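Local coordinates for protein aerobactin synthase IucA (Klebsiella pneumoniae subsp. pneumoniae, PDB 5JM8) that probably joins citrate to a hydroxamate-bearing lysine derivative at the expense of ATP, as an NIS synthetase of the aerobactin siderophore pathway, at residues N137-L145 with L260-Y269; L198-A206 with L217-P225. One frame throughout, in Å; residues are numbered along the deposited sequence.

Both contacts set a helix against strand and turn segments within the IucA / IucC family region, but their surroundings differ. Contact 1 is buried, its centre about 11 Å from the centre of the chain, and its second segment contributes to binding the ATP phosphates; a carboxylate held by one threonine, and an edge-to-face ring pair, do most of the joining. Contact 2, about 31 Å from the chain centre, lies partly buried with a second subunit against part of it, and no direct hydrogen bond crosses between its segments: apolar packing and a tryptophan face carry it. Their centres are 26 Å apart and they do not touch, yet strand 177-185 packs against both and pairs with the strand of contact 2.

Contact 1: N137-L145 with L260-Y269; sequences NFGEAEQAL and LPTTSSRSLY. With ATP (adenosine-5'-triphosphate), chain I.
Glu142 OE1 is gripped twice by one residue: Thr263 OG1 donates to it at 2.8 Å, and Thr263 N reaches the same OE1 at 3.2 Å with a nearly straight N-H (170°). Both donors come in close to the C-O axis. Glu142 CG lies over one face of the Phe138 ring, toward its rim, and the bend at chi2 (-61°) then carries the carboxylate to the start of the type I turn from Thr262 to Ser265. Its other oxygen, OE2, forms a salt bridge with Arg446.

From the first turn of helix 138-142, Phe138 points its edge at the face of Tyr269, a T-shaped pair with centroids 4.8 Å apart and planes at 68°. Phe138 CD2 stands over the middle of the tyrosine ring. Gln143 NE2 gives Pro261 O only a weak bond, its stronger partner being Pro175 O.

Past the turn, Arg266 NE donates to ATP O1B (3.2 Å) and NH1 to O2B, while Leu145 CD2 touches adenine C8 at 3.5 Å. Thr263 OG1 also bonds Gln429, a magnesium ligand. The buried carboxylate thus ties helix 138-142 to the phosphate-binding turn, and its paired threonine donors and arginine would be expected to stabilise its negative charge.

Contact 2: L198-A206 with L217-P225; sequences LQQRLTRFA and LSDNQWLFP
Gln199 runs fully extended from the helix, CG anti to the backbone N (chi1 -178°) and the chain straight beyond it, while Trp222 has CG beside its own backbone N, anti to the carbonyl carbon, and the two side chains meet at about a right angle. This is helix-on-sheet packing: helix 198-209 crosses strand 221-226, an outermost strand of a three-stranded antiparallel sheet, with the local axes 8.0 Å apart at 63°.

The glutamine lies over one face of the indole. Its CB makes a CH-pi contact 3.9 Å from the centroid of the six-membered ring, CG sits 3.5 Å from Trp222 CZ2, and the amide continues nearly parallel to the ring, the planes 14° apart. Trp222 itself is tethered within its own segment, NE1 donating to Asp219 O from above the carbonyl plane. Gln199 NE2 finds its stronger partner in Asp219 OD1 of the second subunit, and the reciprocal bond forms too, which places this corner at the subunit interface.

Farther along the helix aliphatic groups do most of the packing. Leu202 CB lies against the carbonyl oxygen of Leu223, 3.6 Å from Leu223 O, and the two methyls of Leu202 diverge, CD1 toward the indole and CD2 toward the Pro225 ring. Phe205 CE2 packs against Pro225 CB, and Ala206 CB presses on Leu223 CD1 at 3.6 Å. On the interface side, Thr203 CG2 touches Leu217 CD2, while its hydroxyl turns back to donate to Gln199 O. A water also links the segments: it donates to Ser218 O at 2.8 Å and accepts a weak bond from Gln199 NE2 at 3.4 Å.

Contact 1: N137-L145 with L260-Y269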
loop_
_atom_site.group_PDB
_atom_site.type_symbol
_atom_site.label_atom_id
_atom_site.label_comp_id
_atom_site.label_asym_id
_atom_site.label_seq_id
_atom_site.Cartn_x
_atom_site.Cartn_y
_atom_site.Cartn_z
ATOM N N ASN A 137 -3.111 -13.365 -5.475
ATOM C CA ASN A 137 -2.362 -13.513 -4.239
ATOM C C ASN A 137 -2.741 -14.842 -3.603
ATOM O O ASN A 137 -3.656 -15.520 -4.072
ATOM C CB ASN A 137 -2.607 -12.330 -3.283
ATOM C CG ASN A 137 -4.024 -12.286 -2.710
ATOM O OD1 ASN A 137 -4.666 -13.309 -2.483
ATOM N ND2 ASN A 137 -4.501 -11.075 -2.448
ATOM N N PHE A 138 -2.044 -15.204 -2.534
ATOM C CA PHE A 138 -2.234 -16.494 -1.889
ATOM C C PHE A 138 -3.682 -16.738 -1.474
ATOM O O PHE A 138 -4.237 -17.802 -1.737
ATOM C CB PHE A 138 -1.320 -16.596 -0.673
ATOM C CG PHE A 138 -1.513 -17.845 0.127
ATOM C CD1 PHE A 138 -0.936 -19.034 -0.279
ATOM C CD2 PHE A 138 -2.257 -17.829 1.293
ATOM C CE1 PHE A 138 -1.107 -20.187 0.456
ATOM C CE2 PHE A 138 -2.431 -18.981 2.034
ATOM C CZ PHE A 138 -1.854 -20.161 1.615
ATOM N N GLY A 139 -4.293 -15.744 -0.839
ATOM C CA GLY A 139 -5.657 -15.870 -0.357
ATOM C C GLY A 139 -6.676 -16.038 -1.471
ATOM O O GLY A 139 -7.612 -16.826 -1.353
ATOM N N GLU A 140 -6.496 -15.287 -2.553
ATOM C CA GLU A 140 -7.392 -15.370 -3.700
ATOM C C GLU A 140 -7.386 -16.768 -4.311
ATOM O O GLU A 140 -8.441 -17.328 -4.603
ATOM C CB GLU A 140 -7.002 -14.338 -4.762
ATOM C CG GLU A 140 -7.311 -12.897 -4.372
ATOM C CD GLU A 140 -6.817 -11.889 -5.391
ATOM O OE1 GLU A 140 -5.707 -12.078 -5.928
ATOM O OE2 GLU A 140 -7.544 -10.910 -5.658
ATOM N N ALA A 141 -6.194 -17.326 -4.499
ATOM C CA ALA A 141 -6.055 -18.646 -5.103
ATOM C C ALA A 141 -6.664 -19.725 -4.213
ATOM O O ALA A 141 -7.267 -20.674 -4.705
ATOM C CB ALA A 141 -4.589 -18.953 -5.377
ATOM N N GLU A 142 -6.509 -19.567 -2.902
ATOM C CA GLU A 142 -6.968 -20.576 -1.954
ATOM C C GLU A 142 -8.484 -20.683 -1.902
ATOM O O GLU A 142 -9.020 -21.675 -1.416
ATOM C CB GLU A 142 -6.441 -20.273 -0.552
ATOM C CG GLU A 142 -4.959 -20.546 -0.365
ATOM C CD GLU A 142 -4.585 -21.996 -0.594
ATOM O OE1 GLU A 142 -5.419 -22.880 -0.319
ATOM O OE2 GLU A 142 -3.452 -22.250 -1.055
ATOM N N GLN A 143 -9.171 -19.653 -2.389
ATOM C CA GLN A 143 -10.630 -19.625 -2.364
ATOM C C GLN A 143 -11.231 -19.624 -3.765
ATOM O O GLN A 143 -12.437 -19.436 -3.926
ATOM C CB GLN A 143 -11.120 -18.402 -1.589
ATOM C CG GLN A 143 -10.768 -18.438 -0.111
ATOM C CD GLN A 143 -11.325 -17.251 0.649
ATOM O OE1 GLN A 143 -11.443 -16.150 0.107
ATOM N NE2 GLN A 143 -11.677 -17.471 1.910
ATOM N N ALA A 144 -10.393 -19.852 -4.771
ATOM C CA ALA A 144 -10.834 -19.799 -6.161
ATOM C C ALA A 144 -11.188 -21.177 -6.709
ATOM O O ALA A 144 -11.602 -21.302 -7.862
ATOM C CB ALA A 144 -9.760 -19.153 -7.025
ATOM N N LEU A 145 -11.025 -22.210 -5.887
ATOM C CA LEU A 145 -11.377 -23.566 -6.296
ATOM C C LEU A 145 -12.851 -23.858 -6.016
ATOM O O LEU A 145 -13.256 -24.008 -4.862
ATOM C CB LEU A 145 -10.490 -24.591 -5.581
ATOM C CG LEU A 145 -10.710 -26.064 -5.948
ATOM C CD1 LEU A 145 -10.310 -26.330 -7.388
ATOM C CD2 LEU A 145 -9.952 -26.978 -5.000
ATOM N N LEU A 260 -9.270 -16.652 6.748
ATOM C CA LEU A 260 -9.825 -17.188 5.511
ATOM C C LEU A 260 -9.694 -18.708 5.463
ATOM O O LEU A 260 -8.582 -19.230 5.531
ATOM C CB LEU A 260 -9.113 -16.581 4.297
ATOM C CG LEU A 260 -9.515 -15.182 3.825
ATOM C CD1 LEU A 260 -9.202 -14.112 4.860
ATOM C CD2 LEU A 260 -8.815 -14.879 2.512
ATOM N N PRO A 261 -10.824 -19.430 5.358
ATOM C CA PRO A 261 -10.662 -20.866 5.108
ATOM C C PRO A 261 -10.012 -21.124 3.752
ATOM O O PRO A 261 -10.416 -20.521 2.759
ATOM C CB PRO A 261 -12.099 -21.407 5.153
ATOM C CG PRO A 261 -12.984 -20.215 5.002
ATOM C CD PRO A 261 -12.233 -19.069 5.599
ATOM N N THR A 262 -9.008 -21.994 3.719
ATOM C CA THR A 262 -8.285 -22.284 2.486
ATOM C C THR A 262 -8.907 -23.481 1.773
ATOM O O THR A 262 -9.966 -23.964 2.173
ATOM C CB THR A 262 -6.794 -22.561 2.760
ATOM O OG1 THR A 262 -6.654 -23.775 3.509
ATOM C CG2 THR A 262 -6.177 -21.409 3.539
ATOM N N THR A 263 -8.247 -23.948 0.716
ATOM C CA THR A 263 -8.737 -25.069 -0.082
ATOM C C THR A 263 -9.142 -26.280 0.765
ATOM O O THR A 263 -10.047 -27.028 0.392
ATOM C CB THR A 263 -7.674 -25.530 -1.105
ATOM O OG1 THR A 263 -6.377 -25.504 -0.497
ATOM C CG2 THR A 263 -7.674 -24.625 -2.329
ATOM N N SER A 264 -8.478 -26.459 1.903
ATOM C CA SER A 264 -8.709 -27.617 2.763
ATOM C C SER A 264 -9.731 -27.331 3.859
ATOM O O SER A 264 -10.017 -28.196 4.688
ATOM C CB SER A 264 -7.397 -28.070 3.399
ATOM O OG SER A 264 -6.759 -26.993 4.059
ATOM N N SER A 265 -10.259 -26.108 3.864
ATOM C CA SER A 265 -11.295 -25.677 4.808
ATOM C C SER A 265 -10.816 -25.630 6.263
ATOM O O SER A 265 -10.997 -24.616 6.939
ATOM C CB SER A 265 -12.528 -26.582 4.710
ATOM O OG SER A 265 -13.095 -26.539 3.413
ATOM N N ARG A 266 -10.218 -26.712 6.753
ATOM C CA ARG A 266 -9.802 -26.767 8.153
ATOM C C ARG A 266 -8.556 -25.936 8.409
ATOM O O ARG A 266 -8.231 -25.643 9.560
ATOM C CB ARG A 266 -9.557 -28.212 8.596
ATOM C CG ARG A 266 -8.462 -28.961 7.847
ATOM C CD ARG A 266 -8.121 -30.238 8.603
ATOM N NE ARG A 266 -7.339 -31.195 7.825
ATOM C CZ ARG A 266 -6.970 -32.389 8.280
ATOM N NH1 ARG A 266 -6.260 -33.206 7.515
ATOM N NH2 ARG A 266 -7.308 -32.770 9.505
ATOM N N SER A 267 -7.863 -25.560 7.340
ATOM C CA SER A 267 -6.698 -24.697 7.456
ATOM C C SER A 267 -7.085 -23.263 7.138
ATOM O O SER A 267 -7.631 -22.980 6.071
ATOM C CB SER A 267 -5.579 -25.168 6.531
ATOM O OG SER A 267 -5.104 -26.443 6.931
ATOM N N LEU A 268 -6.804 -22.370 8.081
ATOM C CA LEU A 268 -7.162 -20.962 7.957
ATOM C C LEU A 268 -5.941 -20.087 7.683
ATOM O O LEU A 268 -4.825 -20.425 8.075
ATOM C CB LEU A 268 -7.863 -20.483 9.228
ATOM C CG LEU A 268 -9.343 -20.837 9.405
ATOM C CD1 LEU A 268 -9.600 -22.321 9.222
ATOM C CD2 LEU A 268 -9.831 -20.375 10.771
ATOM N N TYR A 269 -6.171 -18.958 7.018
ATOM C CA TYR A 269 -5.111 -18.012 6.687
ATOM C C TYR A 269 -5.459 -16.598 7.153
ATOM O O TYR A 269 -6.581 -16.130 6.967
ATOM C CB TYR A 269 -4.850 -18.026 5.178
ATOM C CG TYR A 269 -3.992 -16.884 4.672
ATOM C CD1 TYR A 269 -2.639 -16.815 4.976
ATOM C CD2 TYR A 269 -4.536 -15.887 3.874
ATOM C CE1 TYR A 269 -1.853 -15.775 4.506
ATOM C CE2 TYR A 269 -3.760 -14.844 3.399
ATOM C CZ TYR A 269 -2.421 -14.793 3.716
ATOM O OH TYR A 269 -1.653 -13.753 3.240
HETATM P PG ATP I . -3.831 -28.763 4.589
HETATM O O1G ATP I . -4.434 -27.517 5.185
HETATM O O2G ATP I . -3.123 -28.524 3.278
HETATM O O3G ATP I . -3.019 -29.579 5.566
HETATM P PB ATP I . -5.342 -31.242 4.420
HETATM O O1B ATP I . -6.814 -31.452 4.674
HETATM O O2B ATP I . -4.332 -31.774 5.412
HETATM O O3B ATP I . -5.106 -29.662 4.152
HETATM P PA ATP I . -5.391 -33.280 2.408
HETATM O O1A ATP I . -5.561 -34.202 3.588
HETATM O O2A ATP I . -4.406 -33.631 1.320
HETATM O O3A ATP I . -4.991 -31.818 2.954
HETATM O "O5'" ATP I . -6.808 -33.014 1.699
HETATM C "C5'" ATP I . -6.835 -32.140 0.575
HETATM C "C4'" ATP I . -8.156 -31.393 0.470
HETATM O "O4'" ATP I . -8.119 -30.591 -0.712
HETATM C "C3'" ATP I . -9.362 -32.314 0.360
HETATM O "O3'" ATP I . -10.360 -31.915 1.310
HETATM C "C2'" ATP I . -9.867 -32.161 -1.063
HETATM O "O2'" ATP I . -11.290 -32.073 -1.118
HETATM C "C1'" ATP I . -9.238 -30.869 -1.557
HETATM N N9 ATP I . -8.775 -30.982 -2.958
HETATM C C8 ATP I . -9.212 -30.202 -3.960
HETATM N N7 ATP I . -8.611 -30.538 -5.129
HETATM C C5 ATP I . -7.768 -31.553 -4.871
HETATM C C6 ATP I . -6.827 -32.372 -5.661
HETATM N N6 ATP I . -6.691 -32.140 -6.988
HETATM N N1 ATP I . -6.133 -33.336 -5.014
HETATM C C2 ATP I . -6.278 -33.557 -3.693
HETATM N N3 ATP I . -7.118 -32.845 -2.919
HETATM C C4 ATP I . -7.878 -31.847 -3.437
#

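Contact 2: L198-A206 with L217-P225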
loop_
_atom_site.group_PDB
_atom_site.type_symbol
_atom_site.label_atom_id
_atom_site.label_comp_id
_atom_site.label_asym_id
_atom_site.label_seq_id
_atom_site.Cartn_x
_atom_site.Cartn_y
_atom_site.Cartn_z
ATOM N N LEU A 198 5.339 -23.698 24.457
ATOM C CA LEU A 198 3.910 -23.650 24.163
ATOM C C LEU A 198 3.246 -22.397 24.729
ATOM O O LEU A 198 2.431 -21.762 24.061
ATOM C CB LEU A 198 3.214 -24.890 24.715
ATOM C CG LEU A 198 1.695 -24.916 24.536
ATOM C CD1 LEU A 198 1.316 -24.838 23.061
ATOM C CD2 LEU A 198 1.117 -26.161 25.177
ATOM N N GLN A 199 3.591 -22.061 25.968
ATOM C CA GLN A 199 3.056 -20.876 26.626
ATOM C C GLN A 199 3.321 -19.627 25.795
ATOM O O GLN A 199 2.465 -18.750 25.678
ATOM C CB GLN A 199 3.676 -20.717 28.018
ATOM C CG GLN A 199 3.137 -19.534 28.808
ATOM C CD GLN A 199 3.784 -19.394 30.169
ATOM O OE1 GLN A 199 4.703 -20.138 30.518
ATOM N NE2 GLN A 199 3.309 -18.429 30.947
ATOM N N GLN A 200 4.513 -19.569 25.215
ATOM C CA GLN A 200 4.960 -18.408 24.460
ATOM C C GLN A 200 4.302 -18.300 23.081
ATOM O O GLN A 200 4.034 -17.191 22.613
ATOM C CB GLN A 200 6.481 -18.449 24.310
ATOM C CG GLN A 200 7.238 -18.187 25.607
ATOM C CD GLN A 200 8.684 -18.652 25.551
ATOM O OE1 GLN A 200 9.084 -19.372 24.635
ATOM N NE2 GLN A 200 9.475 -18.237 26.533
ATOM N N ARG A 201 4.048 -19.433 22.426
ATOM C CA ARG A 201 3.376 -19.414 21.124
ATOM C C ARG A 201 1.992 -18.797 21.233
ATOM O O ARG A 201 1.671 -17.843 20.527
ATOM C CB ARG A 201 3.230 -20.822 20.530
ATOM C CG ARG A 201 4.356 -21.305 19.610
ATOM C CD ARG A 201 4.750 -20.332 18.498
ATOM N NE ARG A 201 4.186 -20.648 17.187
ATOM C CZ ARG A 201 4.488 -21.724 16.467
ATOM N NH1 ARG A 201 5.325 -22.642 16.932
ATOM N NH2 ARG A 201 3.928 -21.892 15.274
ATOM N N LEU A 202 1.181 -19.360 22.123
ATOM C CA LEU A 202 -0.196 -18.927 22.301
ATOM C C LEU A 202 -0.255 -17.461 22.707
ATOM O O LEU A 202 -1.203 -16.751 22.372
ATOM C CB LEU A 202 -0.889 -19.800 23.347
ATOM C CG LEU A 202 -0.880 -21.300 23.035
ATOM C CD1 LEU A 202 -1.489 -22.098 24.180
ATOM C CD2 LEU A 202 -1.617 -21.582 21.733
ATOM N N THR A 203 0.768 -17.012 23.426
ATOM C CA THR A 203 0.879 -15.610 23.804
ATOM C C THR A 203 1.090 -14.755 22.562
ATOM O O THR A 203 0.383 -13.768 22.351
ATOM C CB THR A 203 2.040 -15.371 24.790
ATOM O OG1 THR A 203 1.794 -16.084 26.009
ATOM C CG2 THR A 203 2.181 -13.894 25.103
ATOM N N ARG A 204 2.067 -15.136 21.746
ATOM C CA ARG A 204 2.355 -14.422 20.506
ATOM C C ARG A 204 1.160 -14.471 19.566
ATOM O O ARG A 204 0.742 -13.448 19.026
ATOM C CB ARG A 204 3.579 -15.015 19.802
ATOM C CG ARG A 204 4.094 -14.163 18.647
ATOM C CD ARG A 204 5.201 -14.862 17.871
ATOM N NE ARG A 204 4.696 -15.949 17.037
ATOM C CZ ARG A 204 5.469 -16.777 16.342
ATOM N NH1 ARG A 204 4.924 -17.736 15.605
ATOM N NH2 ARG A 204 6.787 -16.647 16.381
ATOM N N PHE A 205 0.617 -15.670 19.380
ATOM C CA PHE A 205 -0.495 -15.881 18.461
ATOM C C PHE A 205 -1.713 -15.065 18.881
ATOM O O PHE A 205 -2.343 -14.407 18.056
ATOM C CB PHE A 205 -0.852 -17.370 18.392
ATOM C CG PHE A 205 -1.918 -17.696 17.382
ATOM C CD1 PHE A 205 -1.583 -17.966 16.065
ATOM C CD2 PHE A 205 -3.252 -17.737 17.749
ATOM C CE1 PHE A 205 -2.558 -18.268 15.134
ATOM C CE2 PHE A 205 -4.232 -18.039 16.822
ATOM C CZ PHE A 205 -3.884 -18.303 15.513
ATOM N N ALA A 206 -2.032 -15.105 20.169
ATOM C CA ALA A 206 -3.169 -14.361 20.695
ATOM C C ALA A 206 -2.929 -12.860 20.605
ATOM O O ALA A 206 -3.859 -12.084 20.390
ATOM C CB ALA A 206 -3.441 -14.763 22.130
ATOM N N LEU A 217 -5.128 -12.904 29.884
ATOM C CA LEU A 217 -3.888 -13.675 29.877
ATOM C C LEU A 217 -3.158 -13.563 31.212
ATOM O O LEU A 217 -2.895 -12.464 31.699
ATOM C CB LEU A 217 -2.977 -13.207 28.738
ATOM C CG LEU A 217 -1.668 -13.982 28.545
ATOM C CD1 LEU A 217 -1.937 -15.426 28.147
ATOM C CD2 LEU A 217 -0.789 -13.300 27.512
ATOM N N SER A 218 -2.841 -14.709 31.805
ATOM C CA SER A 218 -2.086 -14.741 33.051
ATOM C C SER A 218 -1.175 -15.961 33.096
ATOM O O SER A 218 -1.144 -16.757 32.157
ATOM C CB SER A 218 -3.030 -14.743 34.253
ATOM O OG SER A 218 -3.584 -16.028 34.467
ATOM N N ASP A 219 -0.441 -16.106 34.194
ATOM C CA ASP A 219 0.508 -17.203 34.342
ATOM C C ASP A 219 -0.183 -18.550 34.218
ATOM O O ASP A 219 0.324 -19.459 33.563
ATOM C CB ASP A 219 1.230 -17.120 35.690
ATOM C CG ASP A 219 2.142 -15.914 35.793
ATOM O OD1 ASP A 219 2.591 -15.412 34.742
ATOM O OD2 ASP A 219 2.416 -15.470 36.929
ATOM N N ASN A 220 -1.348 -18.667 34.843
ATOM C CA ASN A 220 -2.071 -19.927 34.866
ATOM C C ASN A 220 -3.124 -20.003 33.776
ATOM O O ASN A 220 -3.406 -21.078 33.251
ATOM C CB ASN A 220 -2.718 -20.131 36.232
ATOM C CG ASN A 220 -1.697 -20.242 37.347
ATOM O OD1 ASN A 220 -0.583 -20.726 37.138
ATOM N ND2 ASN A 220 -2.068 -19.787 38.537
ATOM N N GLN A 221 -3.695 -18.854 33.432
ATOM C CA GLN A 221 -4.795 -18.791 32.477
ATOM C C GLN A 221 -4.305 -18.307 31.111
ATOM O O GLN A 221 -3.871 -17.163 30.967
ATOM C CB GLN A 221 -5.905 -17.881 33.025
ATOM C CG GLN A 221 -6.922 -17.424 31.994
ATOM C CD GLN A 221 -8.072 -16.634 32.600
ATOM O OE1 GLN A 221 -9.182 -17.146 32.734
ATOM N NE2 GLN A 221 -7.816 -15.375 32.949
ATOM N N TRP A 222 -4.383 -19.191 30.117
ATOM C CA TRP A 222 -3.879 -18.912 28.774
ATOM C C TRP A 222 -5.007 -18.775 27.758
ATOM O O TRP A 222 -6.077 -19.363 27.917
ATOM C CB TRP A 222 -2.931 -20.021 28.316
ATOM C CG TRP A 222 -1.755 -20.246 29.215
ATOM C CD1 TRP A 222 -1.393 -19.502 30.300
ATOM C CD2 TRP A 222 -0.785 -21.293 29.105
ATOM N NE1 TRP A 222 -0.258 -20.020 30.871
ATOM C CE2 TRP A 222 0.135 -21.121 30.156
ATOM C CE3 TRP A 222 -0.605 -22.359 28.219
ATOM C CZ2 TRP A 222 1.218 -21.975 30.346
ATOM C CZ3 TRP A 222 0.471 -23.205 28.408
ATOM C CH2 TRP A 222 1.369 -23.010 29.464
ATOM N N LEU A 223 -4.750 -18.006 26.705
ATOM C CA LEU A 223 -5.690 -17.861 25.602
ATOM C C LEU A 223 -5.503 -19.007 24.612
ATOM O O LEU A 223 -4.376 -19.328 24.229
ATOM C CB LEU A 223 -5.502 -16.512 24.908
ATOM C CG LEU A 223 -5.745 -15.279 25.782
ATOM C CD1 LEU A 223 -5.357 -14.012 25.034
ATOM C CD2 LEU A 223 -7.198 -15.213 26.228
ATOM N N PHE A 224 -6.615 -19.609 24.203
ATOM C CA PHE A 224 -6.599 -20.826 23.402
ATOM C C PHE A 224 -7.531 -20.679 22.197
ATOM O O PHE A 224 -8.744 -20.562 22.366
ATOM C CB PHE A 224 -7.015 -22.013 24.273
ATOM C CG PHE A 224 -6.889 -23.346 23.597
ATOM C CD1 PHE A 224 -5.689 -24.036 23.613
ATOM C CD2 PHE A 224 -7.976 -23.918 22.965
ATOM C CE1 PHE A 224 -5.578 -25.268 22.996
ATOM C CE2 PHE A 224 -7.873 -25.144 22.349
ATOM C CZ PHE A 224 -6.673 -25.822 22.364
ATOM N N PRO A 225 -6.971 -20.678 20.975
ATOM C CA PRO A 225 -7.796 -20.418 19.788
ATOM C C PRO A 225 -8.616 -21.624 19.339
ATOM O O PRO A 225 -8.165 -22.761 19.476
ATOM C CB PRO A 225 -6.761 -20.050 18.727
ATOM C CG PRO A 225 -5.562 -20.845 19.108
ATOM C CD PRO A 225 -5.559 -20.902 20.615
HETATM O O HOH W 1 0.438 -16.908 29.826
#